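Long-range contacts in Esterase/lipase-like protein (Caldicellulosiruptor lactoaceticus 6A, PDB 6A6O), which hydrolyses acetyl esters and beta-1,4-xylosides, acting as a bifunctional acetyl ester-xyloside hydrolase: residues F88-R93 and L104-A109; D165-C170 and K210-F215. All blocks are in the same frame, centred on the assembly; numbering follows the deposited sequence.

Interaction 1. Residues F88-R93 and L104-A109; sequences FVLNYR and LDAKRA
Arg-93 and Asp-105 meet side-on, two nitrogens against two oxygens. The two side chains cross at about a right angle, yet their flat ends lie nearly coplanar, with 24° between the guanidinium and carboxylate planes. Arg-93 NE gives a straight bond of 3.0 Å to the syn lone pair of Asp-105 OD2. Arg-93 NH2 reaches Asp-105 OD1 at 2.7 Å, also on the syn side but 25° out of the carboxylate plane. The bend of the Arg-93 chain at chi3, -78°, turns its NE edge back onto the acid. Asp-105 OD2 takes a further bond, from the backbone N of Arg-93 at 3.0 Å, and this donor comes nearly along the C-O axis. Three main bonds therefore fix the carboxylate and should favour its charged form. The guanidinium has other partners too: NH1 bonds to Pro-31 O, and Tyr-97 makes a cation-pi contact.

The segments belong to an alpha/beta-hydrolase fold, in which helix 101-115 packs on strand 86-91 of the central sheet, running roughly antiparallel to it. Leu-90 points toward the helix. Its two methyls divide the helix surface: CD1 meets Ala-109 CB at 3.7 Å, and CD2 sits over Ala-106 CA, also at 3.7 Å. The small alanines let the leucine come close to the helix backbone. Tyr-92 meets the helix near the base of its side chain, CB lying 4.0 Å from Asp-105 CB. Its first torsion leads the ring away from the helix, where OH bonds to Pro-61 O and the side chain touches the probable nucleophile elbow.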
ATOM      1  N   PHE A  88       1.829  10.160   1.541  1.00 26.65           N
ATOM      2  CA  PHE A  88       2.748   9.728   2.582  1.00 25.62           C
ATOM      3  C   PHE A  88       3.516   8.526   2.059  1.00 29.19           C
ATOM      4  O   PHE A  88       3.018   7.779   1.209  1.00 26.71           O
ATOM      5  CB  PHE A  88       2.058   9.276   3.886  1.00 26.30           C
ATOM      6  CG  PHE A  88       1.179  10.304   4.537  1.00 30.02           C
ATOM      7  CD1 PHE A  88      -0.093  10.569   4.044  1.00 29.44           C
ATOM      8  CD2 PHE A  88       1.605  10.962   5.687  1.00 29.98           C
ATOM      9  CE1 PHE A  88      -0.914  11.503   4.664  1.00 32.09           C
ATOM     10  CE2 PHE A  88       0.783  11.891   6.318  1.00 29.36           C
ATOM     11  CZ  PHE A  88      -0.473  12.161   5.806  1.00 31.06           C
ATOM     12  N   VAL A  89       4.718   8.330   2.593  1.00 25.18           N
ATOM     13  CA  VAL A  89       5.452   7.069   2.469  1.00 26.55           C
ATOM     14  C   VAL A  89       5.288   6.299   3.775  1.00 27.04           C
ATOM     15  O   VAL A  89       5.587   6.830   4.855  1.00 26.38           O
ATOM     16  CB  VAL A  89       6.942   7.310   2.166  1.00 25.77           C
ATOM     17  CG1 VAL A  89       7.752   6.005   2.314  1.00 26.48           C
ATOM     18  CG2 VAL A  89       7.139   7.916   0.765  1.00 25.81           C
ATOM     19  N   LEU A  90       4.820   5.045   3.696  1.00 24.18           N
ATOM     20  CA  LEU A  90       4.771   4.188   4.881  1.00 26.28           C
ATOM     21  C   LEU A  90       6.082   3.420   4.995  1.00 27.53           C
ATOM     22  O   LEU A  90       6.395   2.565   4.153  1.00 22.96           O
ATOM     23  CB  LEU A  90       3.595   3.215   4.840  1.00 25.40           C
ATOM     24  CG  LEU A  90       3.646   2.212   6.007  1.00 28.34           C
ATOM     25  CD1 LEU A  90       3.440   2.910   7.382  1.00 27.06           C
ATOM     26  CD2 LEU A  90       2.596   1.132   5.799  1.00 31.04           C
ATOM     27  N   ASN A  91       6.844   3.704   6.051  1.00 25.82           N
ATOM     28  CA  ASN A  91       8.053   2.947   6.343  1.00 26.70           C
ATOM     29  C   ASN A  91       7.675   1.891   7.372  1.00 30.80           C
ATOM     30  O   ASN A  91       7.793   2.088   8.581  1.00 29.37           O
ATOM     31  CB  ASN A  91       9.178   3.865   6.801  1.00 29.94           C
ATOM     32  CG  ASN A  91       9.809   4.590   5.639  1.00 30.37           C
ATOM     33  OD1 ASN A  91      10.084   3.986   4.600  1.00 31.56           O
ATOM     34  ND2 ASN A  91      10.029   5.895   5.796  1.00 31.37           N
ATOM     35  N   TYR A  92       7.190   0.762   6.865  1.00 27.42           N
ATOM     36  CA  TYR A  92       6.752  -0.356   7.676  1.00 26.64           C
ATOM     37  C   TYR A  92       7.931  -1.250   8.045  1.00 26.50           C
ATOM     38  O   TYR A  92       8.989  -1.227   7.410  1.00 27.14           O
ATOM     39  CB  TYR A  92       5.708  -1.167   6.908  1.00 26.59           C
ATOM     40  CG  TYR A  92       6.176  -1.631   5.538  1.00 24.20           C
ATOM     41  CD1 TYR A  92       6.817  -2.862   5.377  1.00 27.27           C
ATOM     42  CD2 TYR A  92       5.950  -0.857   4.402  1.00 24.35           C
ATOM     43  CE1 TYR A  92       7.233  -3.308   4.118  1.00 24.58           C
ATOM     44  CE2 TYR A  92       6.355  -1.305   3.130  1.00 23.04           C
ATOM     45  CZ  TYR A  92       7.006  -2.525   3.006  1.00 24.02           C
ATOM     46  OH  TYR A  92       7.439  -2.978   1.769  1.00 24.07           O
ATOM     47  N   ARG A  93       7.717  -2.077   9.064  1.00 27.39           N
ATOM     48  CA  ARG A  93       8.773  -2.959   9.544  1.00 30.42           C
ATOM     49  C   ARG A  93       9.099  -4.046   8.524  1.00 30.49           C
ATOM     50  O   ARG A  93       8.223  -4.534   7.795  1.00 27.50           O
ATOM     51  CB  ARG A  93       8.362  -3.597  10.865  1.00 29.71           C
ATOM     52  CG  ARG A  93       8.616  -2.697  12.066  1.00 33.66           C
ATOM     53  CD  ARG A  93       8.050  -3.293  13.339  1.00 32.04           C
ATOM     54  NE  ARG A  93       6.610  -3.114  13.451  1.00 28.80           N
ATOM     55  CZ  ARG A  93       5.885  -3.576  14.461  1.00 32.52           C
ATOM     56  NH1 ARG A  93       6.477  -4.262  15.438  1.00 36.00           N
ATOM     57  NH2 ARG A  93       4.577  -3.369  14.494  1.00 30.57           N
ATOM     58  N   LEU A 104       0.293  -5.020  10.644  1.00 27.32           N
ATOM     59  CA  LEU A 104      -0.142  -4.167  11.743  1.00 28.38           C
ATOM     60  C   LEU A 104       0.263  -2.718  11.505  1.00 24.31           C
ATOM     61  O   LEU A 104      -0.509  -1.794  11.800  1.00 29.60           O
ATOM     62  CB  LEU A 104       0.440  -4.674  13.060  1.00 29.15           C
ATOM     63  CG  LEU A 104      -0.141  -6.003  13.530  1.00 30.48           C
ATOM     64  CD1 LEU A 104       0.642  -6.496  14.739  1.00 36.78           C
ATOM     65  CD2 LEU A 104      -1.620  -5.844  13.862  1.00 33.93           C
ATOM     66  N   ASP A 105       1.467  -2.505  10.972  1.00 25.44           N
ATOM     67  CA  ASP A 105       1.911  -1.152  10.645  1.00 28.48           C
ATOM     68  C   ASP A 105       1.036  -0.523   9.563  1.00 28.42           C
ATOM     69  O   ASP A 105       0.682   0.656   9.649  1.00 25.90           O
ATOM     70  CB  ASP A 105       3.367  -1.180  10.205  1.00 28.10           C
ATOM     71  CG  ASP A 105       4.307  -1.616  11.321  1.00 29.49           C
ATOM     72  OD1 ASP A 105       3.888  -1.648  12.506  1.00 28.44           O
ATOM     73  OD2 ASP A 105       5.460  -1.938  10.996  1.00 28.59           O
ATOM     74  N   ALA A 106       0.675  -1.298   8.532  1.00 27.18           N
ATOM     75  CA  ALA A 106      -0.155  -0.755   7.458  1.00 26.16           C
ATOM     76  C   ALA A 106      -1.551  -0.391   7.957  1.00 28.30           C
ATOM     77  O   ALA A 106      -2.092   0.662   7.594  1.00 25.88           O
ATOM     78  CB  ALA A 106      -0.230  -1.757   6.296  1.00 24.00           C
ATOM     79  N   LYS A 107      -2.167  -1.255   8.771  1.00 24.57           N
ATOM     80  CA  LYS A 107      -3.490  -0.931   9.293  1.00 24.60           C
ATOM     81  C   LYS A 107      -3.427   0.313  10.172  1.00 27.04           C
ATOM     82  O   LYS A 107      -4.294   1.194  10.089  1.00 27.65           O
ATOM     83  CB  LYS A 107      -4.048  -2.112  10.088  1.00 28.32           C
ATOM     84  CG  LYS A 107      -4.389  -3.342   9.250  1.00 27.70           C
ATOM     85  CD  LYS A 107      -5.145  -4.363  10.115  1.00 30.26           C
ATOM     86  CE  LYS A 107      -5.305  -5.697   9.406  1.00 32.82           C
ATOM     87  NZ  LYS A 107      -5.909  -6.708  10.326  1.00 38.62           N
ATOM     88  N   ARG A 108      -2.403   0.390  11.019  1.00 27.00           N
ATOM     89  CA  ARG A 108      -2.250   1.541  11.905  1.00 26.73           C
ATOM     90  C   ARG A 108      -2.087   2.825  11.104  1.00 28.14           C
ATOM     91  O   ARG A 108      -2.686   3.858  11.437  1.00 27.52           O
ATOM     92  CB  ARG A 108      -1.056   1.315  12.827  1.00 28.69           C
ATOM     93  CG  ARG A 108      -0.800   2.450  13.809  1.00 27.83           C
ATOM     94  CD  ARG A 108      -1.936   2.631  14.812  1.00 27.79           C
ATOM     95  NE  ARG A 108      -1.628   3.759  15.701  1.00 32.51           N
ATOM     96  CZ  ARG A 108      -2.240   4.018  16.857  1.00 36.54           C
ATOM     97  NH1 ARG A 108      -3.221   3.240  17.299  1.00 31.97           N
ATOM     98  NH2 ARG A 108      -1.860   5.070  17.580  1.00 37.11           N
ATOM     99  N   ALA A 109      -1.296   2.769  10.029  1.00 26.71           N
ATOM    100  CA  ALA A 109      -1.065   3.951   9.201  1.00 27.89           C
ATOM    101  C   ALA A 109      -2.370   4.509   8.640  1.00 27.88           C
ATOM    102  O   ALA A 109      -2.595   5.725   8.673  1.00 26.45           O
ATOM    103  CB  ALA A 109      -0.083   3.614   8.075  1.00 26.41           C
TER

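Interaction 2. Residues D165-C170 and K210-F215; sequences DCIVLC and KTPPTF
The ring of Phe-215 lies beside Val-168, both side chains pointing the same way from neighbouring strands. Val-168 CG1 comes obliquely to the ring, 3.9 Å from Phe-215 CD1. The rings of His-247 and Trp-275 also meet the phenylalanine, with planes steeply inclined to it. On the other side of the sheet, the Pro-212 ring turns its CG to Ile-167 CD1 at 3.6 Å.

These contacts lie where two parallel neighbours, strands 167-170 and 214-219, run side by side in the central sheet of the alpha/beta-hydrolase fold. Ile-167 is paired with Thr-214 and Val-168 with Phe-215. Three backbone bonds join the strands: Ile-167 N to Pro-213 O, Phe-215 N to Ile-167 O, and Leu-169 N to Phe-215 O at 2.8 Å. The carbonyl oxygens of Pro-213, Ile-167 and Phe-215 also receive CA-H contacts, from Cys-166, Thr-214 and Val-168 respectively.

Helix 268-278 covers the Val-168 and Phe-215 face, and helix 228-239 covers the face with Leu-169 and Thr-214. There the side chains of Leu-169 and Thr-214 cross obliquely, with CD1 of the leucine 3.9 Å from CG2 of the threonine. Asp-165, at the start of the contact, sends its carboxylate to Arg-114 in a salt bridge, while its backbone O lies 3.7 Å from Pro-212 CB.

The two branches of Thr-214 have different tasks. CG2, anti to the backbone N, goes to Leu-169. The hydroxyl lies beside the backbone N, with chi1 -61°. This sets OG1 near the Ile-167 side chain and lets it donate to Pro-212 O at 3.0 Å, tilted 27° from the carbonyl plane.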
ATOM      1  N   ASP A 165      -9.856   3.645   0.735  1.00 23.12           N
ATOM      2  CA  ASP A 165     -10.942   3.976  -0.173  1.00 22.28           C
ATOM      3  C   ASP A 165     -10.634   3.603  -1.623  1.00 23.66           C
ATOM      4  O   ASP A 165     -11.543   3.607  -2.454  1.00 25.51           O
ATOM      5  CB  ASP A 165     -11.266   5.461  -0.034  1.00 26.02           C
ATOM      6  CG  ASP A 165     -11.797   5.793   1.343  1.00 27.29           C
ATOM      7  OD1 ASP A 165     -12.824   5.194   1.728  1.00 26.90           O
ATOM      8  OD2 ASP A 165     -11.171   6.610   2.058  1.00 28.82           O
ATOM      9  N   CYS A 166      -9.382   3.278  -1.934  1.00 23.77           N
ATOM     10  CA  CYS A 166      -8.992   2.712  -3.223  1.00 22.79           C
ATOM     11  C   CYS A 166      -7.623   2.077  -3.037  1.00 25.72           C
ATOM     12  O   CYS A 166      -6.918   2.366  -2.064  1.00 24.16           O
ATOM     13  CB  CYS A 166      -8.970   3.765  -4.344  1.00 22.70           C
ATOM     14  SG  CYS A 166      -7.588   4.964  -4.277  1.00 28.02           S
ATOM     15  N   ILE A 167      -7.250   1.215  -3.989  1.00 24.19           N
ATOM     16  CA  ILE A 167      -5.998   0.464  -3.943  1.00 21.71           C
ATOM     17  C   ILE A 167      -5.322   0.562  -5.305  1.00 24.22           C
ATOM     18  O   ILE A 167      -5.968   0.336  -6.332  1.00 21.05           O
ATOM     19  CB  ILE A 167      -6.242  -1.023  -3.623  1.00 24.44           C
ATOM     20  CG1 ILE A 167      -6.969  -1.208  -2.292  1.00 27.67           C
ATOM     21  CG2 ILE A 167      -4.934  -1.770  -3.616  1.00 25.59           C
ATOM     22  CD1 ILE A 167      -7.522  -2.630  -2.155  1.00 29.46           C
ATOM     23  N   VAL A 168      -4.023   0.859  -5.317  1.00 19.83           N
ATOM     24  CA  VAL A 168      -3.226   0.817  -6.542  1.00 19.41           C
ATOM     25  C   VAL A 168      -2.103  -0.192  -6.329  1.00 19.86           C
ATOM     26  O   VAL A 168      -1.339  -0.080  -5.365  1.00 22.22           O
ATOM     27  CB  VAL A 168      -2.657   2.192  -6.917  1.00 21.54           C
ATOM     28  CG1 VAL A 168      -1.816   2.072  -8.201  1.00 21.05           C
ATOM     29  CG2 VAL A 168      -3.791   3.205  -7.089  1.00 20.51           C
ATOM     30  N   LEU A 169      -2.009  -1.175  -7.220  1.00 20.34           N
ATOM     31  CA  LEU A 169      -1.058  -2.271  -7.079  1.00 23.25           C
ATOM     32  C   LEU A 169      -0.126  -2.256  -8.274  1.00 22.33           C
ATOM     33  O   LEU A 169      -0.582  -2.361  -9.415  1.00 21.19           O
ATOM     34  CB  LEU A 169      -1.776  -3.619  -6.995  1.00 20.27           C
ATOM     35  CG  LEU A 169      -2.776  -3.708  -5.849  1.00 21.69           C
ATOM     36  CD1 LEU A 169      -3.503  -5.054  -5.911  1.00 22.76           C
ATOM     37  CD2 LEU A 169      -2.085  -3.514  -4.471  1.00 21.56           C
ATOM     38  N   CYS A 170       1.174  -2.152  -8.015  1.00 18.90           N
ATOM     39  CA  CYS A 170       2.175  -2.001  -9.064  1.00 20.92           C
ATOM     40  C   CYS A 170       3.098  -3.202  -9.005  1.00 21.91           C
ATOM     41  O   CYS A 170       3.782  -3.403  -7.991  1.00 21.09           O
ATOM     42  CB  CYS A 170       2.963  -0.704  -8.882  1.00 22.65           C
ATOM     43  SG  CYS A 170       1.921   0.759  -8.616  1.00 23.39           S
ATOM     44  N   LYS A 210     -16.626  -5.997  -0.408  1.00 26.29           N
ATOM     45  CA  LYS A 210     -16.268  -4.725   0.210  1.00 27.45           C
ATOM     46  C   LYS A 210     -14.860  -4.249  -0.139  1.00 25.85           C
ATOM     47  O   LYS A 210     -14.490  -3.137   0.248  1.00 26.84           O
ATOM     48  CB  LYS A 210     -16.386  -4.818   1.736  1.00 30.74           C
ATOM     49  CG  LYS A 210     -17.749  -5.291   2.223  1.00 36.57           C
ATOM     50  CD  LYS A 210     -18.860  -4.428   1.670  1.00 38.18           C
ATOM     51  CE  LYS A 210     -20.197  -4.774   2.334  1.00 50.27           C
ATOM     52  NZ  LYS A 210     -21.317  -3.975   1.742  1.00 53.67           N
ATOM     53  N   THR A 211     -14.059  -5.061  -0.812  1.00 27.10           N
ATOM     54  CA  THR A 211     -12.757  -4.590  -1.280  1.00 26.53           C
ATOM     55  C   THR A 211     -12.948  -3.337  -2.136  1.00 24.89           C
ATOM     56  O   THR A 211     -13.854  -3.303  -2.984  1.00 25.46           O
ATOM     57  CB  THR A 211     -12.055  -5.687  -2.083  1.00 24.52           C
ATOM     58  OG1 THR A 211     -11.869  -6.842  -1.262  1.00 26.87           O
ATOM     59  CG2 THR A 211     -10.687  -5.219  -2.598  1.00 25.91           C
ATOM     60  N   PRO A 212     -12.156  -2.283  -1.923  1.00 23.17           N
ATOM     61  CA  PRO A 212     -12.355  -1.027  -2.666  1.00 26.54           C
ATOM     62  C   PRO A 212     -11.931  -1.149  -4.118  1.00 24.04           C
ATOM     63  O   PRO A 212     -11.208  -2.086  -4.497  1.00 24.27           O
ATOM     64  CB  PRO A 212     -11.460  -0.021  -1.918  1.00 25.46           C
ATOM     65  CG  PRO A 212     -10.462  -0.852  -1.200  1.00 27.64           C
ATOM     66  CD  PRO A 212     -11.173  -2.132  -0.838  1.00 25.36           C
ATOM     67  N   PRO A 213     -12.349  -0.200  -4.954  1.00 26.36           N
ATOM     68  CA  PRO A 213     -11.888  -0.175  -6.349  1.00 24.38           C
ATOM     69  C   PRO A 213     -10.369  -0.230  -6.426  1.00 24.01           C
ATOM     70  O   PRO A 213      -9.669   0.423  -5.648  1.00 24.02           O
ATOM     71  CB  PRO A 213     -12.416   1.165  -6.876  1.00 24.73           C
ATOM     72  CG  PRO A 213     -13.533   1.539  -5.963  1.00 32.92           C
ATOM     73  CD  PRO A 213     -13.233   0.935  -4.625  1.00 26.08           C
ATOM     74  N   THR A 214      -9.865  -0.996  -7.393  1.00 22.37           N
ATOM     75  CA  THR A 214      -8.448  -1.330  -7.490  1.00 20.70           C
ATOM     76  C   THR A 214      -7.948  -1.071  -8.906  1.00 20.78           C
ATOM     77  O   THR A 214      -8.668  -1.301  -9.877  1.00 20.63           O
ATOM     78  CB  THR A 214      -8.213  -2.809  -7.089  1.00 23.80           C
ATOM     79  OG1 THR A 214      -8.617  -3.003  -5.730  1.00 22.96           O
ATOM     80  CG2 THR A 214      -6.723  -3.212  -7.210  1.00 22.59           C
ATOM     81  N   PHE A 215      -6.724  -0.553  -9.001  1.00 21.56           N
ATOM     82  CA  PHE A 215      -5.994  -0.352 -10.251  1.00 20.47           C
ATOM     83  C   PHE A 215      -4.732  -1.195 -10.146  1.00 21.38           C
ATOM     84  O   PHE A 215      -4.014  -1.094  -9.145  1.00 20.64           O
ATOM     85  CB  PHE A 215      -5.649   1.145 -10.413  1.00 21.00           C
ATOM     86  CG  PHE A 215      -4.785   1.491 -11.617  1.00 22.00           C
ATOM     87  CD1 PHE A 215      -3.422   1.196 -11.640  1.00 20.76           C
ATOM     88  CD2 PHE A 215      -5.331   2.205 -12.684  1.00 21.67           C
ATOM     89  CE1 PHE A 215      -2.634   1.552 -12.737  1.00 22.49           C
ATOM     90  CE2 PHE A 215      -4.548   2.576 -13.780  1.00 23.35           C
ATOM     91  CZ  PHE A 215      -3.200   2.254 -13.811  1.00 21.63           C
TER

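Overall arrangement
Interactions 1 and 2 are both buried and both involve the same central sheet, but they lie apart. Their centres are about 17 Å from each other and their nearest atoms about 10 Å, with no touch. Interaction 1 joins a strand to a helix packed against the sheet; interaction 2 joins two strands within it. The chemistry differs accordingly. A salt bridge and leucine-to-alanine packing hold 88-93 to 104-109. Between 165-170 and 210-215 the polar bonds are backbone to backbone, with mainly apolar side chains on both faces. Strands 54-60 and 127-132 separate strand 86-91 from 167-170, and the probable nucleophile elbow lies at the C-terminal end of 127-132.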